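Long-range contacts in putative uncharacterized protein F9E10.5 (Arabidopsis thaliana, PDB 3AG7), which uses the co-chaperone activity of its auxilin-like J-domain, the part in this model, to support chloroplast photorelocation movement by modulating chloroplast actin filaments: residues N10-I15 with Q82-E87; S28-L33 with E91-A96. One frame throughout, in Å; residues are numbered along the deposited sequence.

Contact 1: N10-I15 with Q82-E87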
# COMPACT_ATOMS: atom_id res chain seq x y z
N ASN A 10 -16.43 -2.19 -5.08
CA ASN A 10 -15.45 -2.50 -6.15
C ASN A 10 -13.99 -2.28 -5.77
O ASN A 10 -13.13 -3.08 -6.10
CB ASN A 10 -15.76 -1.72 -7.43
CG ASN A 10 -16.98 -2.26 -8.17
OD1 ASN A 10 -17.37 -3.42 -8.00
ND2 ASN A 10 -17.56 -1.44 -9.01
N ILE A 11 -13.75 -1.21 -5.02
CA ILE A 11 -12.45 -0.95 -4.41
C ILE A 11 -12.12 -2.04 -3.41
O ILE A 11 -11.03 -2.57 -3.42
CB ILE A 11 -12.42 0.45 -3.74
CG1 ILE A 11 -12.49 1.54 -4.84
CG2 ILE A 11 -11.17 0.59 -2.80
CD1 ILE A 11 -12.73 3.01 -4.25
N ASP A 12 -13.06 -2.36 -2.54
CA ASP A 12 -12.85 -3.48 -1.62
C ASP A 12 -12.41 -4.73 -2.35
O ASP A 12 -11.47 -5.44 -1.92
CB ASP A 12 -14.14 -3.80 -0.87
CG ASP A 12 -14.47 -2.78 0.19
OD1 ASP A 12 -13.56 -2.04 0.62
OD2 ASP A 12 -15.65 -2.77 0.64
N ALA A 13 -13.12 -5.06 -3.42
CA ALA A 13 -12.86 -6.30 -4.15
C ALA A 13 -11.48 -6.29 -4.82
O ALA A 13 -10.77 -7.29 -4.81
CB ALA A 13 -13.95 -6.57 -5.17
N LYS A 14 -11.10 -5.15 -5.37
CA LYS A 14 -9.78 -5.07 -5.98
C LYS A 14 -8.69 -5.21 -4.94
O LYS A 14 -7.68 -5.87 -5.18
CB LYS A 14 -9.56 -3.81 -6.82
CG LYS A 14 -8.23 -3.92 -7.63
CD LYS A 14 -8.02 -2.72 -8.51
CE LYS A 14 -6.86 -2.91 -9.49
NZ LYS A 14 -6.70 -1.66 -10.30
N ILE A 15 -8.90 -4.61 -3.78
CA ILE A 15 -7.90 -4.73 -2.75
C ILE A 15 -7.78 -6.17 -2.25
O ILE A 15 -6.67 -6.66 -2.04
CB ILE A 15 -8.15 -3.77 -1.59
CG1 ILE A 15 -7.96 -2.33 -2.11
CG2 ILE A 15 -7.13 -4.07 -0.47
CD1 ILE A 15 -8.49 -1.31 -1.16
N GLN A 82 -9.96 7.87 -3.08
CA GLN A 82 -8.52 7.61 -2.99
C GLN A 82 -8.13 7.37 -1.52
O GLN A 82 -7.37 6.45 -1.21
CB GLN A 82 -7.68 8.75 -3.61
CG GLN A 82 -7.70 8.68 -5.16
CD GLN A 82 -6.95 9.84 -5.78
OE1 GLN A 82 -6.86 10.89 -5.18
NE2 GLN A 82 -6.40 9.65 -6.99
N LYS A 83 -8.66 8.20 -0.63
CA LYS A 83 -8.37 8.08 0.78
C LYS A 83 -8.87 6.75 1.34
O LYS A 83 -8.20 6.10 2.14
CB LYS A 83 -8.95 9.25 1.56
CG LYS A 83 -8.08 10.50 1.32
CD LYS A 83 -8.55 11.70 2.08
CE LYS A 83 -9.72 12.37 1.41
NZ LYS A 83 -9.91 13.69 2.07
N TYR A 84 -10.08 6.39 0.98
CA TYR A 84 -10.60 5.07 1.33
C TYR A 84 -9.70 3.92 0.86
O TYR A 84 -9.32 3.05 1.68
CB TYR A 84 -12.03 4.90 0.79
CG TYR A 84 -12.65 3.58 1.16
CD1 TYR A 84 -13.37 3.44 2.36
CD2 TYR A 84 -12.40 2.44 0.42
CE1 TYR A 84 -13.94 2.21 2.70
CE2 TYR A 84 -12.97 1.23 0.74
CZ TYR A 84 -13.72 1.11 1.89
OH TYR A 84 -14.23 -0.13 2.24
N MET A 85 -9.30 3.91 -0.41
CA MET A 85 -8.45 2.85 -0.94
C MET A 85 -7.14 2.82 -0.17
O MET A 85 -6.66 1.75 0.23
CB MET A 85 -8.18 3.13 -2.43
CG MET A 85 -8.10 1.91 -3.27
SD MET A 85 -7.77 2.40 -4.96
CE MET A 85 -6.00 2.19 -4.91
N ALA A 86 -6.57 4.01 0.05
CA ALA A 86 -5.28 4.11 0.74
C ALA A 86 -5.38 3.58 2.17
O ALA A 86 -4.47 2.96 2.66
CB ALA A 86 -4.81 5.55 0.78
N GLU A 87 -6.48 3.88 2.85
CA GLU A 87 -6.64 3.43 4.23
C GLU A 87 -6.59 1.90 4.28
O GLU A 87 -5.93 1.30 5.16
CB GLU A 87 -7.96 3.95 4.79
CG GLU A 87 -8.33 3.43 6.18
CD GLU A 87 -9.73 3.90 6.62
OE1 GLU A 87 -10.62 3.04 6.74
OE2 GLU A 87 -9.96 5.12 6.77

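Contact 2: S28-L33 with E91-A96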
# COMPACT_ATOMS: atom_id res chain seq x y z
N SER A 28 6.13 -8.67 -0.34
CA SER A 28 5.07 -9.04 -1.31
C SER A 28 4.17 -7.84 -1.66
O SER A 28 3.79 -7.66 -2.83
CB SER A 28 4.20 -10.17 -0.76
OG SER A 28 4.92 -11.40 -0.64
N LEU A 29 3.84 -7.06 -0.64
CA LEU A 29 3.02 -5.84 -0.83
C LEU A 29 3.83 -4.74 -1.51
O LEU A 29 3.40 -4.21 -2.53
CB LEU A 29 2.49 -5.32 0.49
CG LEU A 29 1.60 -6.30 1.28
CD1 LEU A 29 1.32 -5.72 2.67
CD2 LEU A 29 0.28 -6.67 0.52
N LEU A 30 5.01 -4.43 -0.99
CA LEU A 30 5.84 -3.34 -1.56
C LEU A 30 6.22 -3.56 -3.05
O LEU A 30 6.19 -2.62 -3.85
CB LEU A 30 7.11 -3.09 -0.74
CG LEU A 30 6.94 -2.54 0.68
CD1 LEU A 30 8.31 -2.59 1.45
CD2 LEU A 30 6.35 -1.12 0.63
N SER A 31 6.59 -4.79 -3.38
CA SER A 31 7.03 -5.16 -4.72
C SER A 31 5.88 -5.18 -5.75
O SER A 31 6.12 -5.35 -6.96
CB SER A 31 7.75 -6.53 -4.72
OG SER A 31 6.84 -7.56 -4.43
N THR A 32 4.65 -5.03 -5.28
CA THR A 32 3.47 -5.07 -6.16
C THR A 32 2.50 -3.87 -6.00
O THR A 32 1.42 -3.87 -6.58
CB THR A 32 2.62 -6.36 -5.97
OG1 THR A 32 2.10 -6.44 -4.62
CG2 THR A 32 3.44 -7.61 -6.34
N LEU A 33 2.96 -2.80 -5.34
CA LEU A 33 2.10 -1.62 -5.16
C LEU A 33 1.63 -0.98 -6.46
O LEU A 33 0.57 -0.36 -6.48
CB LEU A 33 2.77 -0.56 -4.29
CG LEU A 33 2.64 -0.76 -2.77
CD1 LEU A 33 3.48 0.30 -2.12
CD2 LEU A 33 1.18 -0.66 -2.31
N GLU A 91 -3.46 -0.05 6.03
CA GLU A 91 -3.68 -1.10 7.08
C GLU A 91 -2.86 -2.36 6.81
O GLU A 91 -2.21 -2.89 7.73
CB GLU A 91 -5.15 -1.48 7.20
CG GLU A 91 -6.01 -0.39 7.77
CD GLU A 91 -7.48 -0.83 7.88
OE1 GLU A 91 -7.87 -1.89 7.31
OE2 GLU A 91 -8.24 -0.11 8.56
N LEU A 92 -2.86 -2.83 5.56
CA LEU A 92 -2.11 -4.04 5.18
C LEU A 92 -0.63 -3.81 5.34
O LEU A 92 0.06 -4.65 5.90
CB LEU A 92 -2.42 -4.47 3.75
CG LEU A 92 -3.85 -4.99 3.52
CD1 LEU A 92 -4.23 -4.87 2.05
CD2 LEU A 92 -4.01 -6.42 4.03
N LEU A 93 -0.17 -2.64 4.90
CA LEU A 93 1.25 -2.30 4.97
C LEU A 93 1.71 -2.27 6.43
O LEU A 93 2.76 -2.84 6.78
CB LEU A 93 1.54 -0.97 4.26
CG LEU A 93 1.54 -1.08 2.74
CD1 LEU A 93 1.85 0.28 2.12
CD2 LEU A 93 2.57 -2.09 2.22
N GLN A 94 0.92 -1.63 7.30
CA GLN A 94 1.34 -1.52 8.70
C GLN A 94 1.46 -2.88 9.37
O GLN A 94 2.34 -3.10 10.20
CB GLN A 94 0.36 -0.64 9.49
CG GLN A 94 0.45 0.80 9.15
CD GLN A 94 0.34 1.66 10.39
OE1 GLN A 94 -0.76 2.00 10.84
NE2 GLN A 94 1.50 2.01 10.98
N GLU A 95 0.51 -3.76 9.08
CA GLU A 95 0.46 -5.10 9.68
C GLU A 95 1.69 -5.84 9.20
O GLU A 95 2.33 -6.57 9.97
CB GLU A 95 -0.84 -5.81 9.21
CG GLU A 95 -0.99 -7.34 9.56
CD GLU A 95 -1.96 -8.24 8.65
OE1 GLU A 95 -2.58 -7.84 7.58
OE2 GLU A 95 -2.07 -9.43 9.05
N ALA A 96 2.05 -5.64 7.91
CA ALA A 96 3.21 -6.35 7.37
C ALA A 96 4.53 -5.80 7.88
O ALA A 96 5.47 -6.57 8.11
CB ALA A 96 3.16 -6.35 5.82

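Contact 1: N10-I15 with Q82-E87
The ring of Tyr84 meets helix 5-19 by its edge: Ile11 CG2 and Asp12 OD1 both lie in the ring plane there, and neither face is approached from residues 10-15. This is helix-on-helix packing in an auxilin-like J-domain. Helix 5-19, at the start of the chain, lies beside the long helix 80-100, with the axes of the two short segments 10.3 Å apart and running in roughly the same direction, at 31° to each other.

Tyr84 is carried across the gap because its CG stands anti to the backbone N (chi1 -178°), which sends the hydroxyl out to the other helix. There OH donates to Asp12 OD1 over 2.6 Å, a short bond taken by the syn lone pair, on the side of OD2. The carboxylate is twisted 45° from the ring plane, and it also brings OD1 to 3.3 Å from Tyr84 CE2. The bond ties the phenol to helix 5-19, and apolar groups beside it fill the rest of the interface.

Those groups come from Ile11, Ile15 and Met85. Ile11 CG2 touches both Tyr84 CD2, at 3.9 Å, and Met85 CG; the Ile11 and Met85 side chains cross at about a right angle. One turn on, Ile15 reaches forward with its CD1, which lies 3.8 Å from the backbone Met85 O. Trp38, from the loop region, touches the Met85 side chain, whereas Ile15 leans on Ile36. Packing is tightest at a single methyl-to-methylene pair, Ile11 CG2 and Met85 CG, only 3.4 Å apart.

Contact 2: S28-L33 with E91-A96
Leu29 faces the long helix across from Leu92, Leu93 and Ala96, and its side chain can be followed outward atom by atom. The first carbon, Leu29 CB, rests 3.7 Å from Leu93 CD2. With CG anti to the carbonyl carbon (chi1 -59°) and CD1 continuing the chain in an extended line, the tip is pushed in among the residues of helix 80-100. There Leu29 CD1 lies 3.7 Å from Ala96 CB, and close by, on the same side, it comes to 3.6 Å from the backbone Leu92 O. The same methyl is 3.9 Å from Leu93 CD2 and a little farther from Leu92 CB, so this one carbon meets three residues spanning about a turn of helix.

Leu93 answers with a single branch. Its CD2 lies against the base and tip of Leu29 and also reaches Leu30 CD2 at 4.2 Å, bridging two successive leucines. All the side chains that meet are apolar, and the one polar atom touched is the backbone Leu92 O.

Within residues 28-33 a type I turn runs from Leu30 to Leu33. Near it Thr32 OG1 donates to Ser28 O over 2.7 Å, in the plane of that carbonyl, and Thr32 N bonds to Leu29 O.

The contact sits in the buried interior of the chain. Trp18 of helix 5-19 touches Leu29, and its NE1 bonds to Thr32 O; Ile15 and Ser19 of that helix touch Leu92. Helix 54-68 packs here too, with Ala64 against both Leu30 and Leu93.

How the contacts relate
Contacts 1 and 2 are two stations along helix 80-100, their centres about 14 Å apart. The first joins it to helix 5-19 near the surface; the second joins it to the next helix in the chain, 26-30, in the buried interior, its centre about 5 Å from the centre of the chain. They meet where Ile15 CG2 of contact 1 packs on Leu92 CD1 of contact 2 at 3.9 Å, so that the two contacts adjoin on the long helix. Together they lay helices 5-19 and 26-30, consecutive in the chain, along helix 80-100. The HPD motif, by which J-domains stimulate Hsp70, follows helix 54-68, which packs on contact 2, and belongs to neither contact.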